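Local coordinates for protein time interval measuring enzyme TIME (Bombyx mori, PDB 2E47) that probably converts superoxide radicals to hydrogen peroxide and oxygen, as a copper- and zinc-binding enzyme of the Cu-Zn superoxide dismutase family, at residues V51-D56 / S66-E71; G59-T64 / V148-I153. All blocks are in the same frame, centred on the assembly; numbering follows the deposited sequence.

Interaction 1. Residues V51-D56 / S66-E71. With CU (copper (II) ion), chain E; ZN (zinc ion), chain F.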
ATOM      1  N   VAL A  51       5.864  -3.754 -11.401  1.00 18.02           N
ATOM      2  CA  VAL A  51       5.033  -2.773 -10.707  1.00 16.77           C
ATOM      3  C   VAL A  51       3.820  -2.554 -11.588  1.00 19.88           C
ATOM      4  O   VAL A  51       3.946  -2.130 -12.806  1.00 19.70           O
ATOM      5  CB  VAL A  51       5.786  -1.459 -10.505  1.00 17.05           C
ATOM      6  CG1 VAL A  51       4.891  -0.398  -9.842  1.00 15.05           C
ATOM      7  CG2 VAL A  51       7.097  -1.709  -9.637  1.00 13.32           C
ATOM      8  N   HIS A  52       2.649  -2.841 -11.039  1.00 18.84           N
ATOM      9  CA  HIS A  52       1.433  -2.649 -11.797  1.00 20.16           C
ATOM     10  C   HIS A  52       0.854  -1.260 -11.410  1.00 21.22           C
ATOM     11  O   HIS A  52       1.248  -0.632 -10.419  1.00 19.70           O
ATOM     12  CB  HIS A  52       0.468  -3.833 -11.575  1.00 18.45           C
ATOM     13  CG  HIS A  52       0.844  -5.090 -12.318  1.00 18.03           C
ATOM     14  ND1 HIS A  52      -0.083  -5.869 -12.965  1.00 22.44           N
ATOM     15  CD2 HIS A  52       2.026  -5.720 -12.491  1.00 18.24           C
ATOM     16  CE1 HIS A  52       0.508  -6.925 -13.489  1.00 21.29           C
ATOM     17  NE2 HIS A  52       1.800  -6.850 -13.235  1.00 26.89           N
ATOM     18  N   GLU A  53      -0.031  -0.735 -12.240  1.00 22.96           N
ATOM     19  CA  GLU A  53      -0.395   0.652 -12.152  1.00 23.37           C
ATOM     20  C   GLU A  53      -1.183   0.998 -10.865  1.00 23.52           C
ATOM     21  O   GLU A  53      -0.970   2.043 -10.279  1.00 23.47           O
ATOM     22  CB  GLU A  53      -1.217   1.027 -13.397  1.00 24.96           C
ATOM     23  CG  GLU A  53      -1.675   2.448 -13.321  1.00 30.01           C
ATOM     24  CD  GLU A  53      -2.658   2.842 -14.432  1.00 37.34           C
ATOM     25  OE1 GLU A  53      -2.837   4.078 -14.635  1.00 39.15           O
ATOM     26  OE2 GLU A  53      -3.237   1.938 -15.075  1.00 36.83           O
ATOM     27  N   LYS A  54      -2.112   0.152 -10.443  1.00 23.74           N
ATOM     28  CA  LYS A  54      -2.973   0.543  -9.344  1.00 24.56           C
ATOM     29  C   LYS A  54      -2.608  -0.274  -8.080  1.00 24.79           C
ATOM     30  O   LYS A  54      -2.268  -1.477  -8.169  1.00 24.55           O
ATOM     31  CB  LYS A  54      -4.398   0.188  -9.712  1.00 24.13           C
ATOM     32  CG  LYS A  54      -5.030   0.972 -10.904  1.00 26.86           C
ATOM     33  CD  LYS A  54      -4.575   2.375 -10.872  1.00 29.96           C
ATOM     34  CE  LYS A  54      -5.285   3.233 -11.947  1.00 39.79           C
ATOM     35  NZ  LYS A  54      -5.085   4.714 -11.672  1.00 40.06           N
ATOM     36  N   GLY A  55      -2.745   0.331  -6.917  1.00 25.67           N
ATOM     37  CA  GLY A  55      -2.470  -0.365  -5.620  1.00 25.76           C
ATOM     38  C   GLY A  55      -3.788  -0.756  -5.008  1.00 27.07           C
ATOM     39  O   GLY A  55      -4.040  -0.570  -3.821  1.00 26.10           O
ATOM     40  N   ASP A  56      -4.624  -1.321  -5.866  1.00 27.81           N
ATOM     41  CA  ASP A  56      -6.021  -1.644  -5.574  1.00 28.04           C
ATOM     42  C   ASP A  56      -6.159  -3.175  -5.519  1.00 27.74           C
ATOM     43  O   ASP A  56      -6.122  -3.872  -6.553  1.00 27.21           O
ATOM     44  CB  ASP A  56      -6.905  -1.101  -6.682  1.00 26.99           C
ATOM     45  CG  ASP A  56      -8.363  -1.486  -6.491  1.00 32.16           C
ATOM     46  OD1 ASP A  56      -8.719  -2.137  -5.469  1.00 36.50           O
ATOM     47  OD2 ASP A  56      -9.172  -1.166  -7.358  1.00 37.36           O
ATOM     48  N   SER A  66      -2.686  -3.035 -15.192  1.00 24.44           N
ATOM     49  CA  SER A  66      -1.609  -3.517 -16.049  1.00 26.35           C
ATOM     50  C   SER A  66      -0.281  -2.909 -15.613  1.00 24.93           C
ATOM     51  O   SER A  66      -0.181  -2.250 -14.574  1.00 25.49           O
ATOM     52  CB  SER A  66      -1.921  -3.215 -17.534  1.00 27.77           C
ATOM     53  OG  SER A  66      -2.217  -1.850 -17.754  1.00 31.78           O
ATOM     54  N   HIS A  67       0.761  -3.120 -16.387  1.00 23.76           N
ATOM     55  CA  HIS A  67       2.067  -2.708 -15.959  1.00 22.98           C
ATOM     56  C   HIS A  67       2.075  -1.188 -15.863  1.00 24.16           C
ATOM     57  O   HIS A  67       1.530  -0.504 -16.751  1.00 24.56           O
ATOM     58  CB  HIS A  67       3.168  -3.277 -16.898  1.00 23.20           C
ATOM     59  CG  HIS A  67       3.315  -4.775 -16.836  1.00 22.62           C
ATOM     60  ND1 HIS A  67       4.132  -5.476 -17.693  1.00 16.77           N
ATOM     61  CD2 HIS A  67       2.726  -5.690 -16.000  1.00 20.87           C
ATOM     62  CE1 HIS A  67       4.034  -6.775 -17.359  1.00 24.64           C
ATOM     63  NE2 HIS A  67       3.238  -6.927 -16.287  1.00 25.56           N
ATOM     64  N   PHE A  68       2.713  -0.632 -14.838  1.00 23.36           N
ATOM     65  CA  PHE A  68       2.825   0.806 -14.714  1.00 24.75           C
ATOM     66  C   PHE A  68       3.578   1.380 -15.941  1.00 26.00           C
ATOM     67  O   PHE A  68       4.730   1.035 -16.177  1.00 27.63           O
ATOM     68  CB  PHE A  68       3.519   1.155 -13.418  1.00 24.33           C
ATOM     69  CG  PHE A  68       3.675   2.638 -13.163  1.00 24.67           C
ATOM     70  CD1 PHE A  68       2.640   3.537 -13.430  1.00 24.40           C
ATOM     71  CD2 PHE A  68       4.869   3.129 -12.647  1.00 23.37           C
ATOM     72  CE1 PHE A  68       2.794   4.879 -13.172  1.00 23.99           C
ATOM     73  CE2 PHE A  68       5.049   4.467 -12.359  1.00 22.47           C
ATOM     74  CZ  PHE A  68       4.001   5.355 -12.628  1.00 24.56           C
ATOM     75  N   ASN A  69       2.937   2.274 -16.702  1.00 26.81           N
ATOM     76  CA  ASN A  69       3.443   2.679 -18.033  1.00 28.26           C
ATOM     77  C   ASN A  69       3.107   4.178 -18.341  1.00 29.96           C
ATOM     78  O   ASN A  69       2.349   4.454 -19.271  1.00 30.76           O
ATOM     79  CB  ASN A  69       2.846   1.731 -19.098  1.00 27.04           C
ATOM     80  CG  ASN A  69       3.379   1.952 -20.565  1.00 26.72           C
ATOM     81  OD1 ASN A  69       2.689   1.569 -21.493  1.00 26.17           O
ATOM     82  ND2 ASN A  69       4.597   2.403 -20.745  1.00 16.78           N
ATOM     83  N   PRO A  70       3.666   5.139 -17.543  1.00 30.37           N
ATOM     84  CA  PRO A  70       3.365   6.545 -17.728  1.00 31.40           C
ATOM     85  C   PRO A  70       3.953   7.076 -19.037  1.00 33.90           C
ATOM     86  O   PRO A  70       3.495   8.098 -19.552  1.00 33.42           O
ATOM     87  CB  PRO A  70       4.088   7.200 -16.565  1.00 31.92           C
ATOM     88  CG  PRO A  70       5.248   6.312 -16.295  1.00 29.02           C
ATOM     89  CD  PRO A  70       4.658   4.940 -16.462  1.00 30.12           C
ATOM     90  N   GLU A  71       4.961   6.400 -19.590  1.00 34.65           N
ATOM     91  CA  GLU A  71       5.504   6.900 -20.847  1.00 35.92           C
ATOM     92  C   GLU A  71       4.873   6.260 -22.093  1.00 36.39           C
ATOM     93  O   GLU A  71       5.251   6.599 -23.215  1.00 37.32           O
ATOM     94  CB  GLU A  71       7.022   6.800 -20.892  1.00 35.89           C
ATOM     95  CG  GLU A  71       7.814   7.305 -19.648  1.00 39.85           C
ATOM     96  CD  GLU A  71       7.849   8.825 -19.478  1.00 47.15           C
ATOM     97  OE1 GLU A  71       8.229   9.270 -18.368  1.00 47.09           O
ATOM     98  OE2 GLU A  71       7.480   9.583 -20.423  1.00 51.02           O
TER
HETATM   99 CU    CU E 171       2.792  -8.009 -14.616  1.00 52.69          CU
HETATM  100 ZN    ZN F 172       5.426  -4.516 -18.957  1.00 24.30          ZN
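His67 and His52 meet at the copper ion, and His67 also reaches the zinc. His67 CB sets out away from residues 51-56. CG lies beside its own backbone N (chi1 -67°), and this brings the ring back toward His52. CB and CG both lie on the zinc side. On one side of the ring His67 ND1 binds zinc at 2.0 Å. On the other, CD2 approaches NE2 of His52 to 3.1 Å, over the face of that ring and toward its rim. His67 CE1 sits between the two nitrogens, 3.1 Å from zinc and a little farther from copper. The far nitrogen, His67 NE2, binds copper at 2.0 Å. One imidazole thus bridges two metals, which is the signature of the Cu-Zn superoxide dismutase site.

His52 NE2 binds the same copper at 2.1 Å. The two rings form an offset edge-to-face pair, planes at 69°, with the edge of His67 toward the face of His52. His52 ND1 is hydrogen-bonded to Gly65, just before 66-71.

A single beta bridge joins the backbones at these histidines. Phe68 N gives a nearly straight hydrogen bond to Val51 O, 2.8 Å. Glu53 N bonds Ser66 O at 2.8 Å. Val51 and Phe68 lie side by side, pointing the same way, with Val51 CG1 4.1 Å from Phe68 CB.

His50 and His124 complete the copper site, and His75, His84 and Asp87 the zinc site. The contact sits at the end of strand 45-52, where the long loop turns back on it, with strand 120-124 beside it and Ile153 of strand 147-155 against Val51.

Interaction 2. Residues G59-T64 / V148-I153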
ATOM      1  N   GLY A  59     -10.144  -6.446  -5.814  1.00 31.15           N
ATOM      2  CA  GLY A  59     -10.485  -7.677  -6.536  1.00 30.57           C
ATOM      3  C   GLY A  59      -9.301  -8.623  -6.647  1.00 32.17           C
ATOM      4  O   GLY A  59      -9.109  -9.277  -7.699  1.00 32.90           O
ATOM      5  N   GLY A  60      -8.503  -8.706  -5.566  1.00 31.51           N
ATOM      6  CA  GLY A  60      -7.313  -9.539  -5.526  1.00 30.67           C
ATOM      7  C   GLY A  60      -6.278  -8.938  -6.459  1.00 29.79           C
ATOM      8  O   GLY A  60      -6.316  -7.750  -6.691  1.00 29.51           O
ATOM      9  N   CYS A  61      -5.366  -9.757  -6.983  1.00 28.67           N
ATOM     10  CA  CYS A  61      -4.313  -9.290  -7.927  1.00 30.10           C
ATOM     11  C   CYS A  61      -4.752  -8.677  -9.299  1.00 28.50           C
ATOM     12  O   CYS A  61      -4.057  -7.798  -9.826  1.00 28.40           O
ATOM     13  CB  CYS A  61      -3.189 -10.323  -8.094  1.00 30.55           C
ATOM     14  SG  CYS A  61      -2.225 -10.645  -6.521  1.00 37.48           S
ATOM     15  N   LEU A  62      -5.917  -9.042  -9.811  1.00 27.51           N
ATOM     16  CA  LEU A  62      -6.412  -8.439 -11.067  1.00 29.48           C
ATOM     17  C   LEU A  62      -6.628  -6.918 -11.020  1.00 28.21           C
ATOM     18  O   LEU A  62      -6.358  -6.217 -12.002  1.00 29.02           O
ATOM     19  CB  LEU A  62      -7.725  -9.116 -11.485  1.00 30.29           C
ATOM     20  CG  LEU A  62      -7.897  -9.485 -12.973  1.00 35.71           C
ATOM     21  CD1 LEU A  62      -8.213  -8.250 -13.847  1.00 39.96           C
ATOM     22  CD2 LEU A  62      -6.655 -10.244 -13.558  1.00 37.79           C
ATOM     23  N   SER A  63      -7.136  -6.412  -9.898  1.00 26.18           N
ATOM     24  CA  SER A  63      -7.544  -5.012  -9.783  1.00 26.03           C
ATOM     25  C   SER A  63      -6.324  -4.108  -9.674  1.00 26.21           C
ATOM     26  O   SER A  63      -6.436  -2.884  -9.795  1.00 25.18           O
ATOM     27  CB  SER A  63      -8.557  -4.832  -8.610  1.00 26.54           C
ATOM     28  OG  SER A  63      -7.979  -5.321  -7.369  1.00 30.07           O
ATOM     29  N   THR A  64      -5.121  -4.699  -9.568  1.00 24.45           N
ATOM     30  CA  THR A  64      -3.943  -3.870  -9.684  1.00 25.36           C
ATOM     31  C   THR A  64      -3.694  -3.283 -11.075  1.00 26.08           C
ATOM     32  O   THR A  64      -2.860  -2.376 -11.213  1.00 25.01           O
ATOM     33  CB  THR A  64      -2.656  -4.568  -9.161  1.00 25.77           C
ATOM     34  OG1 THR A  64      -2.260  -5.561 -10.091  1.00 26.24           O
ATOM     35  CG2 THR A  64      -2.911  -5.172  -7.769  1.00 24.15           C
ATOM     36  N   VAL A 148       0.485 -14.535  -9.025  1.00 24.74           N
ATOM     37  CA  VAL A 148       0.478 -15.474  -7.874  1.00 24.47           C
ATOM     38  C   VAL A 148       0.456 -14.740  -6.524  1.00 23.58           C
ATOM     39  O   VAL A 148       0.020 -15.297  -5.528  1.00 22.82           O
ATOM     40  CB  VAL A 148       1.588 -16.554  -7.933  1.00 24.85           C
ATOM     41  CG1 VAL A 148       1.494 -17.366  -9.240  1.00 27.17           C
ATOM     42  CG2 VAL A 148       2.915 -15.961  -7.843  1.00 23.96           C
ATOM     43  N   ALA A 149       0.965 -13.496  -6.489  1.00 22.43           N
ATOM     44  CA  ALA A 149       0.907 -12.689  -5.279  1.00 20.66           C
ATOM     45  C   ALA A 149       1.130 -11.247  -5.637  1.00 20.17           C
ATOM     46  O   ALA A 149       1.771 -10.960  -6.643  1.00 18.53           O
ATOM     47  CB  ALA A 149       2.023 -13.211  -4.276  1.00 18.72           C
ATOM     48  N   CYS A 150       0.626 -10.344  -4.785  1.00 20.94           N
ATOM     49  CA  CYS A 150       0.815  -8.916  -4.957  1.00 23.59           C
ATOM     50  C   CYS A 150       0.863  -8.194  -3.635  1.00 22.94           C
ATOM     51  O   CYS A 150       0.345  -8.709  -2.623  1.00 23.04           O
ATOM     52  CB  CYS A 150      -0.321  -8.283  -5.822  1.00 23.98           C
ATOM     53  SG  CYS A 150      -1.941  -8.769  -5.450  1.00 35.56           S
ATOM     54  N   GLY A 151       1.455  -7.005  -3.626  1.00 21.32           N
ATOM     55  CA  GLY A 151       1.411  -6.186  -2.428  1.00 19.62           C
ATOM     56  C   GLY A 151       1.424  -4.736  -2.827  1.00 19.60           C
ATOM     57  O   GLY A 151       2.085  -4.378  -3.786  1.00 19.45           O
ATOM     58  N   VAL A 152       0.720  -3.904  -2.087  1.00 17.73           N
ATOM     59  CA  VAL A 152       0.838  -2.459  -2.269  1.00 18.69           C
ATOM     60  C   VAL A 152       2.205  -1.940  -1.783  1.00 18.48           C
ATOM     61  O   VAL A 152       2.729  -2.350  -0.736  1.00 16.18           O
ATOM     62  CB  VAL A 152      -0.282  -1.673  -1.529  1.00 18.27           C
ATOM     63  CG1 VAL A 152      -0.201  -0.222  -1.925  1.00 18.69           C
ATOM     64  CG2 VAL A 152      -1.649  -2.211  -1.882  1.00 17.86           C
ATOM     65  N   ILE A 153       2.807  -1.056  -2.547  1.00 17.25           N
ATOM     66  CA  ILE A 153       4.085  -0.444  -2.119  1.00 17.81           C
ATOM     67  C   ILE A 153       3.836   0.699  -1.139  1.00 19.38           C
ATOM     68  O   ILE A 153       3.279   1.728  -1.544  1.00 19.98           O
ATOM     69  CB  ILE A 153       4.824   0.090  -3.329  1.00 18.58           C
ATOM     70  CG1 ILE A 153       5.039  -1.046  -4.326  1.00 16.81           C
ATOM     71  CG2 ILE A 153       6.165   0.739  -2.929  1.00 21.09           C
ATOM     72  CD1 ILE A 153       5.535  -0.623  -5.781  1.00 16.30           C
TER
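Cys61 and Cys150 are joined by a disulfide that ties a loop to strand 147-155. Along 59-64 the chain first curls on itself. Gly59 N donates a hydrogen bond to Ser63 OG at 2.9 Å, which draws the start of the turn toward its later part. Gly60 follows with positive phi and leads into Cys61.

Cys61 points its CB toward the strand, and Cys61 SG lies beside the backbone N of the same residue. This sulfur meets SG of Cys150 at 2.2 Å, with a chi3 of -101°. Cys61 SG also lies 3.5 Å from Ala149 C. Cys150 likewise points its CB toward the loop; its SG sits between its backbone N and carbonyl carbon (chi1 45°).

Residues 62-64 form a short 3-10 turn. Ser63 OG also bonds Asp56 O. At Thr64 the turn closes back on Cys61: Thr64 OG1 donates to Cys61 O at 2.9 Å, and Thr64 N reaches the same oxygen at 3.3 Å. Arg147 NH2 is a further partner of this carbonyl. Thr64 CG2 comes to 4.4 Å from Cys150 SG, while its side chain also touches His52, a copper ligand.

No hydrogen bond crosses between the two segments. The covalent S-S bond therefore carries the contact, as in the intrasubunit disulfide known from this family. This is consistent with it holding the loop near the copper, about 7 Å from the nearest side-chain atom of Thr64.

From the N terminus, strand 45-52 ends within 51-56, the first part of interaction 1. The chain then passes through 59-64, the first part of interaction 2, before 66-71 closes the short loop of interaction 1. Interaction 2 closes much later, when strand 147-155 arrives, so the two contacts cross. They also touch: Lys54 N probably bonds Thr64 O, and Gly55 O packs on Val152 CG2. Together they hold one long loop to two strands of the same sheet, 45-52 by backbone pairing and shared copper, 147-155 by a covalent link. Strand 120-124 runs between these two strands.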